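Local coordinates for structure-specific endonuclease subunit slx1 (Schizosaccharomyces pombe, PDB 4ZDT), which cuts branched DNA during repair and recombination as the catalytic subunit of the slx1-slx4 endonuclease, the chain here being its zinc-binding RING finger domain, at residues Cys22-Cys27 with Arg59-Arg64; Glu11-Asp16 with Asn28-Leu33. All blocks are in the same frame, centred on the assembly; numbering follows the deposited sequence.

Contact 1. Residues Cys22-Cys27 with Arg59-Arg64; sequences CPFTDC and RVLRWR. With ZN (zinc ion), chain F.
The loop C22-C27 and the strand-bearing segment R59-R64 keep their backbones well apart, C22 CA and L61 CA being 8.8 Å from each other at their nearest, so side chains do the bridging. R59 does most of it. Its chain runs extended from CG to NE and lays the guanidinium flat over one face of the F24 ring, the planes only 6° apart. R59 CZ stands 3.9 Å from the centroid of that ring, a cation-pi stack, and R59 CD adds a CH-pi contact over the same face. Arginine suits this place because its flat charged end can stack and still use its N-H groups in plane: NH1 reaches D26 OD1 at 3.0 Å and NH2 reaches D26 OD2 at 2.8 Å, an end-on salt bridge with carboxylate and guanidinium nearly coplanar. Each oxygen offers its syn lone pair. The D26 carboxylate meets this edge because its CG sits between the backbone N and the carbonyl carbon (chi1 67°). The stack and the paired hydrogen bonds together fix the rotation of the guanidinium. L61 supplies the apolar end, its CD1 lying 3.8 Å from P23 CD and near the edge of the F24 ring. Beside them C22 SG, at 2.3 Å, and C27 SG hold a zinc ion whose other ligands are C54 and C57, the four-cysteine site of the RING finger. Strand 60-62 pairs antiparallel with strand 51-53, while the loop follows strand 20-21 and leads into strand 30-31, so the contact joins the two small hairpins across this zinc.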
ATOM      1  N   CYS A  22       5.011 -10.881  10.936  1.00 23.93           N
ATOM      2  CA  CYS A  22       5.668 -10.317  12.097  1.00 23.33           C
ATOM      3  C   CYS A  22       7.040 -10.978  12.197  1.00 22.83           C
ATOM      4  O   CYS A  22       7.144 -12.205  12.151  1.00 22.14           O
ATOM      5  CB  CYS A  22       4.843 -10.579  13.347  1.00 23.64           C
ATOM      6  SG  CYS A  22       5.516  -9.851  14.863  1.00 25.14           S
ATOM      7  N   PRO A  23       8.105 -10.160  12.307  1.00 22.92           N
ATOM      8  CA  PRO A  23       9.470 -10.699  12.232  1.00 22.94           C
ATOM      9  C   PRO A  23       9.893 -11.480  13.470  1.00 23.50           C
ATOM     10  O   PRO A  23      10.979 -12.035  13.464  1.00 24.06           O
ATOM     11  CB  PRO A  23      10.353  -9.432  12.067  1.00 22.65           C
ATOM     12  CG  PRO A  23       9.570  -8.343  12.771  1.00 21.91           C
ATOM     13  CD  PRO A  23       8.085  -8.694  12.527  1.00 22.27           C
ATOM     14  N   PHE A  24       9.067 -11.508  14.514  1.00 23.64           N
ATOM     15  CA  PHE A  24       9.405 -12.255  15.718  1.00 25.39           C
ATOM     16  C   PHE A  24       8.842 -13.683  15.618  1.00 25.62           C
ATOM     17  O   PHE A  24       7.645 -13.881  15.470  1.00 26.00           O
ATOM     18  CB  PHE A  24       8.929 -11.530  16.988  1.00 25.05           C
ATOM     19  CG  PHE A  24       9.654 -10.216  17.217  1.00 24.49           C
ATOM     20  CD1 PHE A  24       9.192  -9.035  16.628  1.00 23.92           C
ATOM     21  CD2 PHE A  24      10.842 -10.184  17.943  1.00 25.36           C
ATOM     22  CE1 PHE A  24       9.889  -7.801  16.821  1.00 23.68           C
ATOM     23  CE2 PHE A  24      11.560  -8.971  18.122  1.00 23.09           C
ATOM     24  CZ  PHE A  24      11.072  -7.785  17.556  1.00 23.92           C
ATOM     25  N   THR A  25       9.733 -14.655  15.691  1.00 26.48           N
ATOM     26  CA  THR A  25       9.363 -16.070  15.555  1.00 27.71           C
ATOM     27  C   THR A  25       8.382 -16.488  16.652  1.00 27.66           C
ATOM     28  O   THR A  25       7.553 -17.373  16.427  1.00 27.15           O
ATOM     29  CB  THR A  25      10.594 -16.952  15.522  1.00 27.92           C
ATOM     30  OG1 THR A  25      11.482 -16.428  14.536  1.00 29.65           O
ATOM     31  CG2 THR A  25      10.245 -18.393  15.120  1.00 29.81           C
ATOM     32  N   ASP A  26       8.437 -15.820  17.812  1.00 27.29           N
ATOM     33  CA  ASP A  26       7.501 -16.122  18.894  1.00 27.53           C
ATOM     34  C   ASP A  26       6.079 -15.730  18.542  1.00 27.63           C
ATOM     35  O   ASP A  26       5.147 -16.106  19.238  1.00 27.70           O
ATOM     36  CB  ASP A  26       7.933 -15.524  20.260  1.00 28.46           C
ATOM     37  CG  ASP A  26       7.897 -13.975  20.303  1.00 29.96           C
ATOM     38  OD1 ASP A  26       6.998 -13.349  19.689  1.00 31.60           O
ATOM     39  OD2 ASP A  26       8.747 -13.390  21.007  1.00 28.23           O
ATOM     40  N   CYS A  27       5.921 -14.991  17.442  1.00 26.80           N
ATOM     41  CA  CYS A  27       4.612 -14.521  17.022  1.00 26.89           C
ATOM     42  C   CYS A  27       4.292 -15.037  15.617  1.00 27.44           C
ATOM     43  O   CYS A  27       3.342 -15.807  15.438  1.00 27.70           O
ATOM     44  CB  CYS A  27       4.568 -12.991  17.049  1.00 27.02           C
ATOM     45  SG  CYS A  27       3.057 -12.355  16.326  1.00 25.06           S
ATOM     46  N   ARG A  59       3.227  -5.929  19.622  1.00 26.88           N
ATOM     47  CA  ARG A  59       4.383  -5.034  19.447  1.00 25.41           C
ATOM     48  C   ARG A  59       4.019  -3.957  18.415  1.00 25.20           C
ATOM     49  O   ARG A  59       3.217  -4.216  17.516  1.00 23.65           O
ATOM     50  CB  ARG A  59       5.613  -5.797  18.965  1.00 25.42           C
ATOM     51  CG  ARG A  59       6.215  -6.805  19.971  1.00 24.02           C
ATOM     52  CD  ARG A  59       7.322  -7.588  19.267  1.00 22.00           C
ATOM     53  NE  ARG A  59       8.086  -8.517  20.115  1.00 23.03           N
ATOM     54  CZ  ARG A  59       7.849  -9.822  20.207  1.00 24.98           C
ATOM     55  NH1 ARG A  59       6.826 -10.380  19.539  1.00 23.94           N
ATOM     56  NH2 ARG A  59       8.624 -10.578  20.982  1.00 25.29           N
ATOM     57  N   VAL A  60       4.592  -2.756  18.551  1.00 24.66           N
ATOM     58  CA  VAL A  60       4.334  -1.678  17.573  1.00 24.17           C
ATOM     59  C   VAL A  60       5.582  -1.487  16.755  1.00 23.76           C
ATOM     60  O   VAL A  60       6.616  -1.028  17.270  1.00 24.10           O
ATOM     61  CB  VAL A  60       3.921  -0.352  18.254  1.00 23.92           C
ATOM     62  CG1 VAL A  60       3.747   0.755  17.218  1.00 24.90           C
ATOM     63  CG2 VAL A  60       2.621  -0.547  19.025  1.00 24.49           C
ATOM     64  N   LEU A  61       5.496  -1.854  15.480  1.00 23.00           N
ATOM     65  CA  LEU A  61       6.668  -1.943  14.617  1.00 23.06           C
ATOM     66  C   LEU A  61       6.470  -1.077  13.394  1.00 22.93           C
ATOM     67  O   LEU A  61       5.340  -0.709  13.086  1.00 23.34           O
ATOM     68  CB  LEU A  61       6.908  -3.394  14.189  1.00 23.10           C
ATOM     69  CG  LEU A  61       6.992  -4.397  15.352  1.00 24.22           C
ATOM     70  CD1 LEU A  61       7.038  -5.794  14.765  1.00 24.52           C
ATOM     71  CD2 LEU A  61       8.222  -4.124  16.227  1.00 22.98           C
ATOM     72  N   ARG A  62       7.565  -0.761  12.705  1.00 22.71           N
ATOM     73  CA  ARG A  62       7.491   0.020  11.467  1.00 22.31           C
ATOM     74  C   ARG A  62       7.109  -0.921  10.337  1.00 21.92           C
ATOM     75  O   ARG A  62       7.388  -2.128  10.407  1.00 20.44           O
ATOM     76  CB  ARG A  62       8.847   0.659  11.172  1.00 23.16           C
ATOM     77  CG  ARG A  62       9.205   1.763  12.158  1.00 24.75           C
ATOM     78  CD  ARG A  62      10.667   2.219  12.064  1.00 27.64           C
ATOM     79  NE  ARG A  62      10.885   3.272  13.068  1.00 30.98           N
ATOM     80  CZ  ARG A  62      11.957   4.080  13.130  1.00 33.39           C
ATOM     81  NH1 ARG A  62      12.945   3.965  12.255  1.00 32.76           N
ATOM     82  NH2 ARG A  62      12.028   5.003  14.082  1.00 31.51           N
ATOM     83  N   TRP A  63       6.513  -0.358   9.289  1.00 21.25           N
ATOM     84  CA  TRP A  63       5.991  -1.127   8.164  1.00 21.08           C
ATOM     85  C   TRP A  63       7.021  -2.094   7.623  1.00 21.17           C
ATOM     86  O   TRP A  63       6.725  -3.261   7.362  1.00 19.74           O
ATOM     87  CB  TRP A  63       5.503  -0.182   7.041  1.00 21.20           C
ATOM     88  CG  TRP A  63       4.962  -0.934   5.849  1.00 22.08           C
ATOM     89  CD1 TRP A  63       5.481  -0.966   4.579  1.00 21.63           C
ATOM     90  CD2 TRP A  63       3.835  -1.819   5.843  1.00 21.84           C
ATOM     91  NE1 TRP A  63       4.722  -1.802   3.773  1.00 21.75           N
ATOM     92  CE2 TRP A  63       3.705  -2.331   4.528  1.00 22.77           C
ATOM     93  CE3 TRP A  63       2.914  -2.220   6.821  1.00 22.77           C
ATOM     94  CZ2 TRP A  63       2.696  -3.236   4.171  1.00 23.39           C
ATOM     95  CZ3 TRP A  63       1.888  -3.118   6.452  1.00 22.59           C
ATOM     96  CH2 TRP A  63       1.799  -3.612   5.143  1.00 21.06           C
ATOM     97  N   ARG A  64       8.243  -1.605   7.442  1.00 21.63           N
ATOM     98  CA  ARG A  64       9.316  -2.407   6.860  1.00 22.91           C
ATOM     99  C   ARG A  64       9.533  -3.732   7.588  1.00 22.51           C
ATOM    100  O   ARG A  64       9.816  -4.754   6.962  1.00 21.96           O
ATOM    101  CB  ARG A  64      10.621  -1.609   6.828  1.00 23.56           C
ATOM    102  CG  ARG A  64      11.593  -2.052   5.747  1.00 25.37           C
ATOM    103  CD  ARG A  64      12.739  -1.065   5.596  1.00 26.65           C
ATOM    104  NE  ARG A  64      12.375   0.082   4.763  1.00 26.32           N
ATOM    105  CZ  ARG A  64      12.359   0.064   3.435  1.00 27.76           C
ATOM    106  NH1 ARG A  64      12.691  -1.040   2.780  1.00 25.61           N
ATOM    107  NH2 ARG A  64      12.010   1.152   2.759  1.00 28.60           N
TER
HETATM  108 ZN    ZN F 302       3.641 -10.077  16.129  1.00 32.57          ZN

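Contact 2. Residues Glu11-Asp16 with Asn28-Leu33; sequences ECIESD and NSINHL. With ZN (zinc ion), chain E.
Apolar contacts carry most of the meeting between E11-D16 and N28-L33, and I13 makes them. Its CG1 lies over one face of the H32 imidazole, offset toward the rim on the NE2 side, 3.7 Å from H32 NE2; the distance from I13 CG1 to the centroid of the H32 ring is 4.0 Å, 21° off the normal, a CH-pi contact. Placed anti to the carbonyl carbon (chi1 -56°), CG1 carries CD1 onward to I30, where I13 CD1 and I30 CG2 are 3.9 Å apart. An aliphatic side chain with a two-carbon arm beyond CB suits this place, since CG1 can cover the imidazole while CD1 reaches the neighbouring isoleucine. An alanine in place of I13 would lack both carbons and would probably leave that face of the H32 ring without the cover of CG1 and I30 CG2 without its apolar mate.

Metal binding explains why the histidine is there. H32 ND1 binds a zinc ion at 2.0 Å, and C6, C9 and C35 complete this site of three cysteines and one histidine, one of the two zinc sites of the RING finger. H32 is also the N-cap residue of helix 33-40, so the ligand stands at the start of that helix.

Polar approaches are looser. The C12 carbonyl oxygen comes to the ring edge near its plane, 3.8 Å from H32 NE2, too long to count as a bond, and E11 O lies 4.0 Å from H32 CE1. N31 turns its CB away from E11-D16, and its amide ND2 is hydrogen-bonded instead to N7 OD1. Across the sheet, strand 30-31 runs antiparallel to strand 20-21, and I30 also touches N21.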
ATOM      1  N   GLU A  11      -8.850 -15.608   3.891  1.00 48.00           N
ATOM      2  CA  GLU A  11      -8.642 -16.213   2.579  1.00 48.90           C
ATOM      3  C   GLU A  11      -7.249 -16.812   2.526  1.00 49.51           C
ATOM      4  O   GLU A  11      -6.352 -16.406   3.281  1.00 49.20           O
ATOM      5  CB  GLU A  11      -8.821 -15.199   1.437  1.00 49.19           C
ATOM      6  CG  GLU A  11     -10.109 -14.375   1.485  1.00 50.68           C
ATOM      7  CD  GLU A  11     -11.367 -15.219   1.334  1.00 53.79           C
ATOM      8  OE1 GLU A  11     -11.379 -16.135   0.479  1.00 53.12           O
ATOM      9  OE2 GLU A  11     -12.351 -14.954   2.068  1.00 55.56           O
ATOM     10  N   CYS A  12      -7.071 -17.788   1.644  1.00 50.27           N
ATOM     11  CA  CYS A  12      -5.788 -18.444   1.491  1.00 51.47           C
ATOM     12  C   CYS A  12      -4.783 -17.536   0.806  1.00 51.29           C
ATOM     13  O   CYS A  12      -5.147 -16.704  -0.021  1.00 51.53           O
ATOM     14  CB  CYS A  12      -5.929 -19.774   0.748  1.00 51.58           C
ATOM     15  SG  CYS A  12      -6.585 -21.173   1.678  1.00 56.06           S
ATOM     16  N   ILE A  13      -3.521 -17.684   1.187  1.00 51.31           N
ATOM     17  CA  ILE A  13      -2.429 -16.957   0.562  1.00 51.37           C
ATOM     18  C   ILE A  13      -1.704 -17.934  -0.347  1.00 51.83           C
ATOM     19  O   ILE A  13      -1.131 -18.911   0.117  1.00 51.63           O
ATOM     20  CB  ILE A  13      -1.448 -16.342   1.609  1.00 50.72           C
ATOM     21  CG1 ILE A  13      -2.203 -15.427   2.581  1.00 50.28           C
ATOM     22  CG2 ILE A  13      -0.326 -15.581   0.914  1.00 50.30           C
ATOM     23  CD1 ILE A  13      -1.357 -14.902   3.747  1.00 49.50           C
ATOM     24  N   GLU A  14      -1.737 -17.651  -1.645  1.00 53.05           N
ATOM     25  CA  GLU A  14      -1.137 -18.522  -2.652  1.00 54.12           C
ATOM     26  C   GLU A  14       0.378 -18.601  -2.479  1.00 54.52           C
ATOM     27  O   GLU A  14       0.971 -17.773  -1.780  1.00 54.96           O
ATOM     28  CB  GLU A  14      -1.499 -18.045  -4.067  1.00 54.39           C
ATOM     29  CG  GLU A  14      -3.008 -17.941  -4.359  1.00 56.14           C
ATOM     30  CD  GLU A  14      -3.776 -19.245  -4.119  1.00 58.26           C
ATOM     31  OE1 GLU A  14      -3.176 -20.343  -4.221  1.00 58.84           O
ATOM     32  OE2 GLU A  14      -4.991 -19.166  -3.828  1.00 58.74           O
ATOM     33  N   SER A  15       0.998 -19.600  -3.104  1.00 54.55           N
ATOM     34  CA  SER A  15       2.452 -19.792  -3.021  1.00 54.55           C
ATOM     35  C   SER A  15       3.253 -18.714  -3.752  1.00 54.15           C
ATOM     36  O   SER A  15       4.398 -18.431  -3.388  1.00 54.35           O
ATOM     37  CB  SER A  15       2.838 -21.173  -3.553  1.00 54.77           C
ATOM     38  OG  SER A  15       2.357 -22.188  -2.693  1.00 55.47           O
ATOM     39  N   ASP A  16       2.648 -18.125  -4.782  1.00 53.56           N
ATOM     40  CA  ASP A  16       3.296 -17.090  -5.590  1.00 52.88           C
ATOM     41  C   ASP A  16       3.066 -15.686  -5.030  1.00 51.43           C
ATOM     42  O   ASP A  16       3.557 -14.690  -5.584  1.00 51.60           O
ATOM     43  CB  ASP A  16       2.790 -17.161  -7.039  1.00 53.62           C
ATOM     44  CG  ASP A  16       3.259 -18.419  -7.764  1.00 55.43           C
ATOM     45  OD1 ASP A  16       4.321 -18.974  -7.391  1.00 57.74           O
ATOM     46  OD2 ASP A  16       2.567 -18.847  -8.719  1.00 57.41           O
ATOM     47  N   ASN A  28       5.088 -14.596  14.637  1.00 26.87           N
ATOM     48  CA  ASN A  28       4.982 -15.027  13.242  1.00 27.36           C
ATOM     49  C   ASN A  28       3.573 -14.861  12.642  1.00 27.02           C
ATOM     50  O   ASN A  28       3.140 -15.684  11.846  1.00 28.04           O
ATOM     51  CB  ASN A  28       5.505 -16.481  13.085  1.00 27.22           C
ATOM     52  CG  ASN A  28       5.822 -16.841  11.649  1.00 28.91           C
ATOM     53  OD1 ASN A  28       6.430 -16.056  10.927  1.00 27.94           O
ATOM     54  ND2 ASN A  28       5.404 -18.034  11.223  1.00 26.47           N
ATOM     55  N   SER A  29       2.864 -13.803  13.038  1.00 27.11           N
ATOM     56  CA  SER A  29       1.558 -13.448  12.463  1.00 27.33           C
ATOM     57  C   SER A  29       1.673 -13.218  10.952  1.00 27.14           C
ATOM     58  O   SER A  29       2.445 -12.349  10.516  1.00 26.17           O
ATOM     59  CB  SER A  29       1.039 -12.169  13.116  1.00 27.00           C
ATOM     60  OG  SER A  29      -0.195 -11.779  12.538  1.00 28.97           O
ATOM     61  N   ILE A  30       0.921 -13.992  10.168  1.00 25.94           N
ATOM     62  CA  ILE A  30       0.998 -13.941   8.712  1.00 26.52           C
ATOM     63  C   ILE A  30      -0.290 -13.344   8.124  1.00 26.87           C
ATOM     64  O   ILE A  30      -1.401 -13.655   8.576  1.00 26.57           O
ATOM     65  CB  ILE A  30       1.368 -15.322   8.090  1.00 27.54           C
ATOM     66  CG1 ILE A  30       2.792 -15.725   8.536  1.00 27.76           C
ATOM     67  CG2 ILE A  30       1.336 -15.268   6.557  1.00 26.84           C
ATOM     68  CD1 ILE A  30       3.171 -17.187   8.260  1.00 30.22           C
ATOM     69  N   ASN A  31      -0.142 -12.494   7.112  1.00 25.85           N
ATOM     70  CA  ASN A  31      -1.298 -11.870   6.472  1.00 26.45           C
ATOM     71  C   ASN A  31      -0.965 -11.197   5.143  1.00 26.12           C
ATOM     72  O   ASN A  31       0.197 -10.909   4.856  1.00 25.86           O
ATOM     73  CB  ASN A  31      -1.954 -10.862   7.420  1.00 26.50           C
ATOM     74  CG  ASN A  31      -0.940 -10.103   8.255  1.00 27.64           C
ATOM     75  OD1 ASN A  31      -0.016  -9.489   7.722  1.00 28.56           O
ATOM     76  ND2 ASN A  31      -1.110 -10.142   9.571  1.00 24.34           N
ATOM     77  N   HIS A  32      -1.995 -10.948   4.334  1.00 26.01           N
ATOM     78  CA  HIS A  32      -1.821 -10.285   3.033  1.00 25.41           C
ATOM     79  C   HIS A  32      -1.254  -8.903   3.305  1.00 24.27           C
ATOM     80  O   HIS A  32      -1.635  -8.266   4.279  1.00 23.42           O
ATOM     81  CB  HIS A  32      -3.168 -10.072   2.321  1.00 25.61           C
ATOM     82  CG  HIS A  32      -3.774 -11.313   1.754  1.00 27.05           C
ATOM     83  ND1 HIS A  32      -4.899 -11.903   2.296  1.00 28.82           N
ATOM     84  CD2 HIS A  32      -3.436 -12.059   0.678  1.00 29.13           C
ATOM     85  CE1 HIS A  32      -5.218 -12.968   1.577  1.00 30.23           C
ATOM     86  NE2 HIS A  32      -4.348 -13.082   0.591  1.00 30.12           N
ATOM     87  N   LEU A  33      -0.351  -8.443   2.442  1.00 24.08           N
ATOM     88  CA  LEU A  33       0.170  -7.065   2.536  1.00 24.16           C
ATOM     89  C   LEU A  33      -0.944  -6.050   2.578  1.00 24.57           C
ATOM     90  O   LEU A  33      -0.949  -5.178   3.441  1.00 23.98           O
ATOM     91  CB  LEU A  33       1.099  -6.740   1.359  1.00 23.63           C
ATOM     92  CG  LEU A  33       2.403  -7.530   1.268  1.00 24.65           C
ATOM     93  CD1 LEU A  33       3.071  -7.292  -0.080  1.00 24.45           C
ATOM     94  CD2 LEU A  33       3.344  -7.083   2.421  1.00 26.92           C
TER
HETATM   95 ZN    ZN E 301      -5.985 -11.078   3.833  1.00 43.55          ZN

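How the contacts relate
From the N terminus, the chain first supplies E11-D16, then C22-C27, then N28-L33 and, much later, R59-R64. Contact 2 closes the shorter loop, which contains strand 20-21; contact 1 closes the longer one, which contains strand 30-31, helix 33-40 and strand 51-53. Because their segments alternate, the two loops cross, in keeping with the interleaved zinc ligands of a RING finger. C22-C27 runs directly into N28-L33, and a probable hydrogen bond from C22 N to S29 O (3.0 Å) joins them again. W63, just past strand 60-62, packs its ring on the carbonyl oxygen of L33, bringing the end of that strand to the start of helix 33-40.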